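NADP-dependent alcohol dehydrogenase (Entamoeba histolytica, PDB 2OUI) probably catalyses the NADP-dependent, reversible oxidation of alcohols to aldehydes or ketones as a zinc-containing tetrameric dehydrogenase. Local coordinates at residues A[34-39]-A[331-336]; A[58-63]-A[344-349]; A[12-17]-A[325-330]. The protein carries 1 engineered substitution. All coordinates share one frame; numbering follows the deposited sequence.

Contact 1: A[34-39]-A[331-336]; sequences LAPCTS and EDALML. With ZN (zinc ion), chain E; EDO (1,2-ethanediol), chain I; CAC (cacodylate ion), chain H; NO3 (nitrate ion), chain F.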
ATOM      1  N   LEU A  34      35.420   7.084  -7.531  1.00 22.19           N
ATOM      2  CA  LEU A  34      34.434   7.536  -8.523  1.00 22.17           C
ATOM      3  C   LEU A  34      34.114   6.405  -9.466  1.00 19.99           C
ATOM      4  O   LEU A  34      34.971   5.559  -9.704  1.00 20.21           O
ATOM      5  CB  LEU A  34      35.038   8.682  -9.369  1.00 20.92           C
ATOM      6  CG  LEU A  34      35.300  10.002  -8.618  1.00 22.03           C
ATOM      7  CD1 LEU A  34      36.071  10.974  -9.514  1.00 23.02           C
ATOM      8  CD2 LEU A  34      33.993  10.649  -8.103  1.00 22.25           C
ATOM      9  N   ALA A  35      32.910   6.407 -10.032  1.00 21.30           N
ATOM     10  CA  ALA A  35      32.573   5.437 -11.094  1.00 24.09           C
ATOM     11  C   ALA A  35      31.773   6.139 -12.198  1.00 21.92           C
ATOM     12  O   ALA A  35      31.014   7.063 -11.903  1.00 25.94           O
ATOM     13  CB  ALA A  35      31.768   4.277 -10.521  1.00 21.70           C
ATOM     14  N   PRO A  36      31.950   5.713 -13.461  1.00 24.15           N
ATOM     15  CA  PRO A  36      31.150   6.224 -14.582  1.00 22.64           C
ATOM     16  C   PRO A  36      29.873   5.413 -14.793  1.00 25.01           C
ATOM     17  O   PRO A  36      29.781   4.260 -14.339  1.00 25.89           O
ATOM     18  CB  PRO A  36      32.063   6.007 -15.770  1.00 21.77           C
ATOM     19  CG  PRO A  36      32.730   4.683 -15.432  1.00 24.42           C
ATOM     20  CD  PRO A  36      32.928   4.706 -13.913  1.00 24.71           C
ATOM     21  N   CYS A  37      28.896   6.017 -15.474  1.00 24.94           N
ATOM     22  CA  CYS A  37      27.576   5.409 -15.641  1.00 23.78           C
ATOM     23  C   CYS A  37      27.180   5.456 -17.093  1.00 23.55           C
ATOM     24  O   CYS A  37      27.457   6.420 -17.773  1.00 25.33           O
ATOM     25  CB  CYS A  37      26.527   6.189 -14.831  1.00 21.12           C
ATOM     26  SG  CYS A  37      24.930   5.308 -14.779  1.00 26.06           S
ATOM     27  N   THR A  38      26.515   4.401 -17.550  1.00 26.65           N
ATOM     28  CA  THR A  38      25.878   4.359 -18.863  1.00 26.85           C
ATOM     29  C   THR A  38      24.997   5.587 -19.092  1.00 24.45           C
ATOM     30  O   THR A  38      24.922   6.097 -20.202  1.00 25.37           O
ATOM     31  CB  THR A  38      25.018   3.072 -18.969  1.00 27.19           C
ATOM     32  OG1 THR A  38      25.852   1.938 -18.670  1.00 33.96           O
ATOM     33  CG2 THR A  38      24.476   2.894 -20.371  1.00 30.23           C
ATOM     34  N   SER A  39      24.349   6.079 -18.041  1.00 23.91           N
ATOM     35  CA  SER A  39      23.459   7.238 -18.199  1.00 25.77           C
ATOM     36  C   SER A  39      24.196   8.400 -18.831  1.00 25.89           C
ATOM     37  O   SER A  39      23.657   9.103 -19.690  1.00 23.82           O
ATOM     38  CB  SER A  39      22.857   7.676 -16.873  1.00 24.16           C
ATOM     39  OG  SER A  39      22.080   6.632 -16.323  1.00 29.86           O
ATOM     40  N   GLU A 331      38.167   9.864 -17.286  1.00 23.66           N
ATOM     41  CA  GLU A 331      37.912   9.942 -18.720  1.00 23.82           C
ATOM     42  C   GLU A 331      38.023   8.568 -19.376  1.00 25.05           C
ATOM     43  O   GLU A 331      37.114   8.146 -20.118  1.00 24.75           O
ATOM     44  CB  GLU A 331      38.830  10.947 -19.389  1.00 25.94           C
ATOM     45  CG  GLU A 331      38.510  11.136 -20.857  1.00 29.85           C
ATOM     46  CD  GLU A 331      39.221  12.337 -21.442  1.00 38.61           C
ATOM     47  OE1 GLU A 331      40.318  12.684 -20.948  1.00 37.52           O
ATOM     48  OE2 GLU A 331      38.682  12.927 -22.397  1.00 42.51           O
ATOM     49  N   ASP A 332      39.107   7.860 -19.073  1.00 21.58           N
ATOM     50  CA  ASP A 332      39.286   6.471 -19.524  1.00 24.70           C
ATOM     51  C   ASP A 332      38.121   5.593 -19.089  1.00 25.12           C
ATOM     52  O   ASP A 332      37.578   4.824 -19.901  1.00 24.43           O
ATOM     53  CB  ASP A 332      40.588   5.896 -18.972  1.00 25.84           C
ATOM     54  CG  ASP A 332      41.788   6.761 -19.281  1.00 34.16           C
ATOM     55  OD1 ASP A 332      41.844   7.933 -18.835  1.00 36.63           O
ATOM     56  OD2 ASP A 332      42.697   6.250 -19.961  1.00 29.80           O
ATOM     57  N   ALA A 333      37.723   5.722 -17.821  1.00 22.94           N
ATOM     58  CA  ALA A 333      36.651   4.920 -17.274  1.00 23.22           C
ATOM     59  C   ALA A 333      35.332   5.217 -17.987  1.00 25.32           C
ATOM     60  O   ALA A 333      34.568   4.296 -18.297  1.00 25.39           O
ATOM     61  CB  ALA A 333      36.507   5.151 -15.786  1.00 25.13           C
ATOM     62  N   LEU A 334      35.055   6.487 -18.265  1.00 25.82           N
ATOM     63  CA  LEU A 334      33.782   6.812 -18.929  1.00 27.53           C
ATOM     64  C   LEU A 334      33.760   6.253 -20.352  1.00 26.45           C
ATOM     65  O   LEU A 334      32.731   5.759 -20.811  1.00 27.69           O
ATOM     66  CB  LEU A 334      33.512   8.321 -18.940  1.00 27.99           C
ATOM     67  CG  LEU A 334      32.219   8.799 -19.621  1.00 26.55           C
ATOM     68  CD1 LEU A 334      30.947   8.189 -19.009  1.00 21.33           C
ATOM     69  CD2 LEU A 334      32.160  10.334 -19.612  1.00 28.62           C
ATOM     70  N   MET A 335      34.897   6.311 -21.030  1.00 27.98           N
ATOM     71  CA  MET A 335      35.022   5.762 -22.397  1.00 29.52           C
ATOM     72  C   MET A 335      34.747   4.259 -22.497  1.00 32.18           C
ATOM     73  O   MET A 335      34.229   3.786 -23.519  1.00 34.49           O
ATOM     74  CB  MET A 335      36.374   6.102 -22.997  1.00 30.37           C
ATOM     75  CG  MET A 335      36.544   7.574 -23.343  1.00 35.26           C
ATOM     76  SD  MET A 335      35.158   8.267 -24.280  1.00 44.22           S
ATOM     77  CE  MET A 335      35.955   9.701 -24.977  1.00 39.04           C
ATOM     78  N   LEU A 336      35.066   3.521 -21.432  1.00 31.81           N
ATOM     79  CA  LEU A 336      34.699   2.104 -21.313  1.00 29.62           C
ATOM     80  C   LEU A 336      33.198   1.896 -21.327  1.00 29.48           C
ATOM     81  O   LEU A 336      32.723   0.929 -21.912  1.00 30.02           O
ATOM     82  CB  LEU A 336      35.257   1.485 -20.020  1.00 29.56           C
ATOM     83  CG  LEU A 336      36.727   1.051 -19.931  1.00 31.35           C
ATOM     84  CD1 LEU A 336      37.027   0.568 -18.508  1.00 28.51           C
ATOM     85  CD2 LEU A 336      37.017  -0.041 -20.936  1.00 28.18           C
TER
HETATM   86 ZN    ZN E 361      23.912   6.589 -13.255  1.00 19.45          ZN
HETATM   87  C1  EDO I2001      20.335   3.642 -14.999  1.00 33.62           C
HETATM   88  O1  EDO I2001      19.306   3.308 -15.942  1.00 37.88           O
HETATM   89  C2  EDO I2001      21.709   3.463 -15.642  1.00 30.74           C
HETATM   90  O2  EDO I2001      21.752   3.851 -17.029  1.00 31.12           O
HETATM   91 AS   CAC H1001      20.758   7.136 -12.972  1.00 26.50          AS
HETATM   92  O1  CAC H1001      20.388   5.558 -12.362  1.00 25.49           O
HETATM   93  O2  CAC H1001      22.197   7.086 -13.993  1.00 19.09           O
HETATM   94  C1  CAC H1001      19.384   7.786 -14.197  1.00 26.48           C
HETATM   95  C2  CAC H1001      21.090   8.405 -11.514  1.00 28.70           C
HETATM   96  N   NO3 F3001      23.611  -0.294 -16.717  1.00 31.99           N
HETATM   97  O1  NO3 F3001      24.693   0.601 -16.668  1.00 32.40           O
HETATM   98  O2  NO3 F3001      23.441  -1.223 -15.714  1.00 23.82           O
HETATM   99  O3  NO3 F3001      22.697  -0.264 -17.776  1.00 37.84           O
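P36 lays its pyrrolidine ring against the middle of helix 329-339 and makes nearly all of the apolar contact. Its CG sits 3.8 Å from A333 CB, a methyl directed at the ring, and 3.4 Å from A333 O, so the ring rests on backbone as well as side chain. One atom further round, P36 CB meets the backbone at L334 CA, 3.7 Å away. L334 has CG anti to its N (chi1 179°), which carries CD1 outward from the helix towards the loop, 4.1 Å from both P36 CB and C37 O. P347 lies against both P36 and A333. No hydrogen bond joins the segments. The 34-39 loop leads into the zinc site, consistent with the catalytic one of medium-chain alcohol dehydrogenases: C37 SG binds the zinc ion at 2.2 Å, with H59, D150 and an oxygen of a cacodylate ion as the other ligands. Polar contacts gather on this far side of the loop. C37 is the N-cap of helix 38-46, and its sulfur, already on the metal, accepts a 3.4 Å bond from S39 N at 163°. T38 OG1 donates to a nitrate oxygen, NO3 O1, at 2.7 Å, while S39 OG accepts from a 1,2-ethanediol molecule.

Contact 2: A[58-63]-A[344-349]; sequences GHEAVG and LIKPVV. With ZN (zinc ion), chain E.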
ATOM      1  N   GLY A  58      29.399  12.757 -14.186  1.00 20.47           N
ATOM      2  CA  GLY A  58      29.497  11.844 -13.050  1.00 19.74           C
ATOM      3  C   GLY A  58      28.549  12.083 -11.891  1.00 19.86           C
ATOM      4  O   GLY A  58      28.256  13.232 -11.512  1.00 21.90           O
ATOM      5  N   HIS A  59      28.071  10.991 -11.302  1.00 21.39           N
ATOM      6  CA  HIS A  59      27.143  11.069 -10.188  1.00 20.71           C
ATOM      7  C   HIS A  59      27.285   9.887  -9.219  1.00 21.35           C
ATOM      8  O   HIS A  59      26.337   9.536  -8.505  1.00 22.59           O
ATOM      9  CB  HIS A  59      25.689  11.210 -10.677  1.00 22.09           C
ATOM     10  CG  HIS A  59      25.293  10.223 -11.742  1.00 21.66           C
ATOM     11  ND1 HIS A  59      25.244  10.554 -13.080  1.00 24.85           N
ATOM     12  CD2 HIS A  59      24.908   8.923 -11.664  1.00 22.44           C
ATOM     13  CE1 HIS A  59      24.870   9.495 -13.783  1.00 22.48           C
ATOM     14  NE2 HIS A  59      24.660   8.493 -12.947  1.00 24.15           N
ATOM     15  N   GLU A  60      28.479   9.295  -9.175  1.00 22.58           N
ATOM     16  CA  GLU A  60      28.754   8.186  -8.284  1.00 20.46           C
ATOM     17  C   GLU A  60      30.096   8.465  -7.610  1.00 20.80           C
ATOM     18  O   GLU A  60      31.125   8.446  -8.271  1.00 22.06           O
ATOM     19  CB  GLU A  60      28.851   6.897  -9.097  1.00 23.10           C
ATOM     20  CG  GLU A  60      27.502   6.465  -9.668  1.00 20.31           C
ATOM     21  CD  GLU A  60      27.634   5.422 -10.760  1.00 27.54           C
ATOM     22  OE1 GLU A  60      27.537   4.216 -10.427  1.00 27.82           O
ATOM     23  OE2 GLU A  60      27.880   5.809 -11.932  1.00 30.25           O
ATOM     24  N   ALA A  61      30.052   8.737  -6.305  1.00 20.16           N
ATOM     25  CA  ALA A  61      31.265   9.125  -5.548  1.00 21.81           C
ATOM     26  C   ALA A  61      31.183   8.675  -4.104  1.00 23.11           C
ATOM     27  O   ALA A  61      30.111   8.678  -3.505  1.00 22.75           O
ATOM     28  CB  ALA A  61      31.440  10.639  -5.561  1.00 22.24           C
ATOM     29  N   VAL A  62      32.344   8.322  -3.559  1.00 19.77           N
ATOM     30  CA  VAL A  62      32.614   8.321  -2.110  1.00 23.51           C
ATOM     31  C   VAL A  62      33.606   9.475  -1.980  1.00 21.80           C
ATOM     32  O   VAL A  62      34.498   9.614  -2.815  1.00 20.81           O
ATOM     33  CB  VAL A  62      33.261   7.003  -1.660  1.00 24.72           C
ATOM     34  CG1 VAL A  62      33.899   7.121  -0.265  1.00 24.86           C
ATOM     35  CG2 VAL A  62      32.211   5.877  -1.698  1.00 24.47           C
ATOM     36  N   GLY A  63      33.416  10.335  -0.991  1.00 21.06           N
ATOM     37  CA  GLY A  63      34.221  11.543  -0.955  1.00 22.91           C
ATOM     38  C   GLY A  63      34.577  11.948   0.447  1.00 24.42           C
ATOM     39  O   GLY A  63      34.240  11.263   1.410  1.00 23.56           O
ATOM     40  N   LEU A 344      33.568  -5.942 -19.273  1.00 31.65           N
ATOM     41  CA  LEU A 344      33.083  -4.822 -18.469  1.00 30.01           C
ATOM     42  C   LEU A 344      31.803  -5.108 -17.697  1.00 29.95           C
ATOM     43  O   LEU A 344      30.856  -5.672 -18.237  1.00 28.15           O
ATOM     44  CB  LEU A 344      32.859  -3.586 -19.362  1.00 30.08           C
ATOM     45  CG  LEU A 344      32.224  -2.337 -18.708  1.00 29.19           C
ATOM     46  CD1 LEU A 344      33.271  -1.613 -17.912  1.00 31.16           C
ATOM     47  CD2 LEU A 344      31.630  -1.395 -19.733  1.00 33.95           C
ATOM     48  N   ILE A 345      31.809  -4.712 -16.423  1.00 27.59           N
ATOM     49  CA  ILE A 345      30.579  -4.449 -15.672  1.00 26.59           C
ATOM     50  C   ILE A 345      30.693  -2.991 -15.193  1.00 27.45           C
ATOM     51  O   ILE A 345      30.048  -2.107 -15.739  1.00 26.31           O
ATOM     52  CB  ILE A 345      30.352  -5.450 -14.494  1.00 24.93           C
ATOM     53  CG1 ILE A 345      30.263  -6.890 -15.042  1.00 27.81           C
ATOM     54  CG2 ILE A 345      29.092  -5.048 -13.685  1.00 26.10           C
ATOM     55  CD1 ILE A 345      30.186  -7.979 -13.974  1.00 25.32           C
ATOM     56  N   LYS A 346      31.582  -2.721 -14.236  1.00 25.58           N
ATOM     57  CA  LYS A 346      31.686  -1.363 -13.702  1.00 25.28           C
ATOM     58  C   LYS A 346      33.151  -1.024 -13.384  1.00 25.25           C
ATOM     59  O   LYS A 346      33.818  -1.791 -12.709  1.00 25.91           O
ATOM     60  CB  LYS A 346      30.810  -1.290 -12.445  1.00 29.28           C
ATOM     61  CG  LYS A 346      30.471   0.075 -11.967  1.00 33.07           C
ATOM     62  CD  LYS A 346      29.407   0.740 -12.807  1.00 34.03           C
ATOM     63  CE  LYS A 346      29.093   2.067 -12.148  1.00 27.43           C
ATOM     64  NZ  LYS A 346      28.056   2.845 -12.882  1.00 24.94           N
ATOM     65  N   PRO A 347      33.673   0.092 -13.927  1.00 25.51           N
ATOM     66  CA  PRO A 347      34.991   0.569 -13.513  1.00 24.37           C
ATOM     67  C   PRO A 347      34.897   1.460 -12.278  1.00 24.11           C
ATOM     68  O   PRO A 347      33.849   2.065 -12.000  1.00 23.67           O
ATOM     69  CB  PRO A 347      35.462   1.410 -14.703  1.00 26.20           C
ATOM     70  CG  PRO A 347      34.317   1.399 -15.720  1.00 25.35           C
ATOM     71  CD  PRO A 347      33.089   0.962 -14.966  1.00 26.49           C
ATOM     72  N   VAL A 348      35.983   1.509 -11.524  1.00 22.34           N
ATOM     73  CA  VAL A 348      36.095   2.445 -10.414  0.50 21.11           C
ATOM     74  C   VAL A 348      37.444   3.132 -10.464  1.00 21.56           C
ATOM     75  O   VAL A 348      38.444   2.554 -10.891  1.00 22.48           O
ATOM     76  CB  VAL A 348      35.907   1.811  -9.010  0.50 20.88           C
ATOM     77  CG1 VAL A 348      34.471   1.464  -8.774  0.50 19.81           C
ATOM     78  CG2 VAL A 348      36.809   0.601  -8.807  0.50 20.07           C
ATOM     79  N   VAL A 349      37.454   4.389 -10.047  1.00 20.95           N
ATOM     80  CA  VAL A 349      38.671   5.169 -10.015  1.00 21.51           C
ATOM     81  C   VAL A 349      38.910   5.570  -8.569  1.00 22.20           C
ATOM     82  O   VAL A 349      38.026   6.100  -7.934  1.00 22.40           O
ATOM     83  CB  VAL A 349      38.513   6.452 -10.856  1.00 20.49           C
ATOM     84  CG1 VAL A 349      39.775   7.318 -10.778  1.00 17.84           C
ATOM     85  CG2 VAL A 349      38.205   6.099 -12.319  1.00 23.15           C
TER
HETATM   86 ZN    ZN E 361      23.912   6.589 -13.255  1.00 19.45          ZN
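E60 and K346 reach towards each other from opposite directions and meet in a buried salt bridge, which alone joins the two segments. Its tight part is small. K346 NZ donates to E60 OE1 at 2.9 Å, and that oxygen accepts through its syn lone pair, on the side of OE2; the 3.1 Å bond from K346 NZ to E60 OE2 is weak. The ammonium group thus lies across the mouth of the carboxylate, and K346 CE follows close behind, 3.2 Å from E60 OE1. A stronger polar partner of the lysine is the carbonyl oxygen of P36, so a carbonyl and a carboxylate together pin the amine in place. The lysine gets there with CG anti to its backbone N (chi1 -163°), one bend at chi2 (76°) and a straight run beyond it.

Behind these tips the contact is loose. The nearest CA atoms, those of E60 and V348, stay 9.6 Å apart, because strand 27-34 runs between strands 61-68 and 346-350 and pairs antiparallel with both. The spacing does not make a solvent face: both touching residues are buried, and M147 packs on K346.

On the other side of E60, H59 NE2 binds the zinc ion at 2.1 Å. S113 OG is hydrogen-bonded to H59 ND1, and W110 meets the imidazole edge-to-face, so the ring is held on several sides. E60 OE2 is 4.3 Å from the zinc, beyond bonding distance, so K346 may help to fix a carboxylate that lies near the metal without binding it. The run G58-H59-E60, a metal-binding histidine followed by a glutamate tucked close to the metal, is the Gly-His-Glu signature of zinc-containing alcohol dehydrogenases.

Contact 3: A[12-17]-A[325-330]; sequences IGWIEK and EGLEKV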
ATOM      1  N   ILE A  12      33.306  15.616 -25.044  1.00 24.11           N
ATOM      2  CA  ILE A  12      33.712  15.730 -23.642  1.00 21.75           C
ATOM      3  C   ILE A  12      35.146  16.199 -23.558  1.00 21.34           C
ATOM      4  O   ILE A  12      35.926  15.991 -24.482  1.00 21.18           O
ATOM      5  CB  ILE A  12      33.550  14.403 -22.822  1.00 20.71           C
ATOM      6  CG1 ILE A  12      34.591  13.337 -23.232  1.00 21.93           C
ATOM      7  CG2 ILE A  12      32.127  13.871 -22.895  1.00 19.63           C
ATOM      8  CD1 ILE A  12      34.426  12.021 -22.396  1.00 24.23           C
ATOM      9  N   GLY A  13      35.489  16.847 -22.448  1.00 19.79           N
ATOM     10  CA  GLY A  13      36.854  17.282 -22.220  1.00 20.46           C
ATOM     11  C   GLY A  13      37.001  17.937 -20.856  1.00 18.96           C
ATOM     12  O   GLY A  13      36.014  18.267 -20.197  1.00 19.71           O
ATOM     13  N   TRP A  14      38.245  18.112 -20.431  1.00 19.09           N
ATOM     14  CA  TRP A  14      38.541  18.753 -19.154  1.00 20.55           C
ATOM     15  C   TRP A  14      38.403  20.268 -19.265  1.00 20.70           C
ATOM     16  O   TRP A  14      38.919  20.879 -20.200  1.00 20.49           O
ATOM     17  CB  TRP A  14      39.957  18.370 -18.688  1.00 19.89           C
ATOM     18  CG  TRP A  14      40.026  16.910 -18.393  1.00 24.06           C
ATOM     19  CD1 TRP A  14      40.336  15.907 -19.269  1.00 24.56           C
ATOM     20  CD2 TRP A  14      39.697  16.268 -17.143  1.00 23.59           C
ATOM     21  NE1 TRP A  14      40.251  14.680 -18.634  1.00 19.55           N
ATOM     22  CE2 TRP A  14      39.860  14.867 -17.338  1.00 21.34           C
ATOM     23  CE3 TRP A  14      39.319  16.743 -15.869  1.00 22.78           C
ATOM     24  CZ2 TRP A  14      39.630  13.922 -16.311  1.00 21.89           C
ATOM     25  CZ3 TRP A  14      39.089  15.798 -14.831  1.00 24.29           C
ATOM     26  CH2 TRP A  14      39.258  14.406 -15.069  1.00 23.30           C
ATOM     27  N   ILE A  15      37.716  20.858 -18.295  1.00 20.50           N
ATOM     28  CA  ILE A  15      37.564  22.313 -18.206  1.00 23.70           C
ATOM     29  C   ILE A  15      37.893  22.806 -16.792  1.00 24.52           C
ATOM     30  O   ILE A  15      38.028  22.010 -15.859  1.00 26.38           O
ATOM     31  CB  ILE A  15      36.116  22.759 -18.591  1.00 23.22           C
ATOM     32  CG1 ILE A  15      35.093  22.200 -17.606  1.00 25.20           C
ATOM     33  CG2 ILE A  15      35.793  22.350 -20.049  1.00 27.35           C
ATOM     34  CD1 ILE A  15      33.671  22.721 -17.770  1.00 26.39           C
ATOM     35  N   GLU A  16      38.008  24.119 -16.636  1.00 23.56           N
ATOM     36  CA  GLU A  16      38.236  24.739 -15.320  1.00 24.03           C
ATOM     37  C   GLU A  16      36.964  25.469 -14.901  1.00 23.52           C
ATOM     38  O   GLU A  16      36.336  26.173 -15.701  1.00 23.47           O
ATOM     39  CB  GLU A  16      39.401  25.722 -15.370  1.00 23.85           C
ATOM     40  CG  GLU A  16      40.744  25.105 -15.736  1.00 31.02           C
ATOM     41  CD  GLU A  16      41.474  24.500 -14.544  1.00 43.34           C
ATOM     42  OE1 GLU A  16      40.928  24.516 -13.409  1.00 41.35           O
ATOM     43  OE2 GLU A  16      42.613  24.010 -14.747  1.00 42.74           O
ATOM     44  N   LYS A  17      36.568  25.261 -13.652  1.00 22.38           N
ATOM     45  CA  LYS A  17      35.378  25.866 -13.089  1.00 23.95           C
ATOM     46  C   LYS A  17      35.787  26.423 -11.727  1.00 24.30           C
ATOM     47  O   LYS A  17      36.766  25.958 -11.120  1.00 23.55           O
ATOM     48  CB  LYS A  17      34.244  24.838 -12.955  1.00 24.65           C
ATOM     49  CG  LYS A  17      33.773  24.265 -14.292  1.00 29.65           C
ATOM     50  CD  LYS A  17      32.318  23.839 -14.297  1.00 31.29           C
ATOM     51  CE  LYS A  17      31.438  24.852 -15.020  1.00 31.22           C
ATOM     52  NZ  LYS A  17      30.030  24.413 -14.980  1.00 29.96           N
ATOM     53  N   GLU A 325      43.710   4.501 -11.032  1.00 23.49           N
ATOM     54  CA  GLU A 325      44.119   5.423  -9.987  1.00 25.09           C
ATOM     55  C   GLU A 325      44.295   6.790 -10.611  1.00 22.63           C
ATOM     56  O   GLU A 325      44.936   6.912 -11.657  1.00 23.18           O
ATOM     57  CB  GLU A 325      45.463   5.015  -9.382  1.00 27.85           C
ATOM     58  CG  GLU A 325      45.503   3.621  -8.783  1.00 40.07           C
ATOM     59  CD  GLU A 325      44.914   3.564  -7.383  1.00 54.29           C
ATOM     60  OE1 GLU A 325      45.114   4.535  -6.612  1.00 58.56           O
ATOM     61  OE2 GLU A 325      44.260   2.546  -7.054  1.00 58.35           O
ATOM     62  N   GLY A 326      43.759   7.811  -9.951  1.00 20.96           N
ATOM     63  CA  GLY A 326      44.000   9.191 -10.367  1.00 23.10           C
ATOM     64  C   GLY A 326      42.791   9.798 -11.032  1.00 23.86           C
ATOM     65  O   GLY A 326      42.119   9.145 -11.854  1.00 21.18           O
ATOM     66  N   LEU A 327      42.520  11.056 -10.688  1.00 23.49           N
ATOM     67  CA  LEU A 327      41.347  11.755 -11.196  1.00 22.60           C
ATOM     68  C   LEU A 327      41.263  11.758 -12.729  1.00 23.45           C
ATOM     69  O   LEU A 327      40.178  11.614 -13.282  1.00 24.86           O
ATOM     70  CB  LEU A 327      41.283  13.182 -10.656  1.00 22.42           C
ATOM     71  CG  LEU A 327      40.046  14.008 -11.057  1.00 18.91           C
ATOM     72  CD1 LEU A 327      38.729  13.379 -10.632  1.00 20.58           C
ATOM     73  CD2 LEU A 327      40.141  15.452 -10.492  1.00 23.43           C
ATOM     74  N   GLU A 328      42.405  11.889 -13.405  1.00 23.99           N
ATOM     75  CA  GLU A 328      42.437  11.940 -14.863  1.00 27.25           C
ATOM     76  C   GLU A 328      41.830  10.679 -15.457  1.00 27.45           C
ATOM     77  O   GLU A 328      41.249  10.724 -16.546  1.00 25.85           O
ATOM     78  CB  GLU A 328      43.858  12.099 -15.404  1.00 28.90           C
ATOM     79  CG  GLU A 328      44.864  12.615 -14.394  1.00 44.49           C
ATOM     80  CD  GLU A 328      45.422  11.505 -13.521  1.00 52.91           C
ATOM     81  OE1 GLU A 328      45.383  11.661 -12.275  1.00 55.98           O
ATOM     82  OE2 GLU A 328      45.885  10.484 -14.089  1.00 56.86           O
ATOM     83  N   LYS A 329      41.926   9.559 -14.739  1.00 26.01           N
ATOM     84  CA  LYS A 329      41.429   8.288 -15.291  1.00 23.58           C
ATOM     85  C   LYS A 329      39.910   8.156 -15.391  1.00 24.06           C
ATOM     86  O   LYS A 329      39.440   7.195 -16.000  1.00 24.23           O
ATOM     87  CB  LYS A 329      42.010   7.074 -14.552  1.00 24.05           C
ATOM     88  CG  LYS A 329      43.519   6.991 -14.554  1.00 25.16           C
ATOM     89  CD  LYS A 329      44.106   6.915 -15.936  1.00 28.19           C
ATOM     90  CE  LYS A 329      45.625   6.999 -15.858  1.00 41.31           C
ATOM     91  NZ  LYS A 329      46.236   6.947 -17.205  1.00 43.25           N
ATOM     92  N   VAL A 330      39.140   9.102 -14.842  1.00 22.80           N
ATOM     93  CA  VAL A 330      37.675   9.069 -15.035  1.00 22.88           C
ATOM     94  C   VAL A 330      37.323   9.180 -16.513  1.00 23.60           C
ATOM     95  O   VAL A 330      36.300   8.639 -16.949  1.00 22.50           O
ATOM     96  CB  VAL A 330      36.851  10.096 -14.188  1.00 25.04           C
ATOM     97  CG1 VAL A 330      37.058   9.855 -12.708  1.00 28.92           C
ATOM     98  CG2 VAL A 330      37.159  11.538 -14.555  1.00 24.00           C
TER
HETATM   99  O   HOH W   1      42.137  12.143 -19.108  1.00 37.84           O
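W14 points its six-membered ring at the turn that opens helix 329-339, and the far corner of the indole, CZ2 and CH2, does all the touching. Two backbone carbonyls approach that corner at its edge, close to the ring plane: L327 O is 3.4 Å from W14 CH2, and E328 O is 3.6 Å from W14 CZ2. V330 arrives from another direction. Its side chain crosses the indole at about a right angle and sets CG2 3.6 Å from W14 CH2. L327 adds a lighter apolar touch through CG, which is 4.1 Å from W14 CH2. The tryptophan is aimed this way with CG beside its backbone N (chi1 -65°) and the indole turned nearly perpendicular to the CA-CB-CG plane (chi2 89°).

The polar edge of the ring is satisfied separately. W14 NE1 has a single N-H, shared between E331 OE1 on the first turn of the helix and a water 3.2 Å from NE1. The same water donates to E328 O at 3.1 Å, so the carbonyl beside the carbon edge of the indole is tied back to its nitrogen. L327 O, too, has a conventional partner, V330 N. The E328 side chain leads away from the tryptophan, and this flank of the contact is exposed.

The carbonyls are presented by a type I beta turn from G326 to K329, closed by a 2.9 Å bond from K329 N to G326 O. On the inner side L327 and V330 both pack on L34 of strand 27-34. W14 rests on L4 of the adjacent strand 2-8, so its ring joins the edge strand 11-16 of the small antiparallel sheet to the start of helix 329-339.

In the fold
Contacts 1 and 2, whose centres are about 7 Å apart, meet at the zinc ion, each supplying one of its ligands. The loop after strand 27-34 connects them: P36 O is 2.7 Å from K346 NZ, and C37 CB packs 3.2 Å from E60 OE2. Strand pairing adds a backbone bond, L34 O to V349 N, at 2.8 Å. Contact 3 lies further out, its centre about 11 Å from that of contact 1, but uses the same helix 329-339; E331 OE1 and W14 NE1 bridge the two at 3.1 Å. V330 CG1 packs against both L34 CD1 and V349 CG2 where the three contacts converge, while the V330 side chain is about 13 Å from the zinc ion.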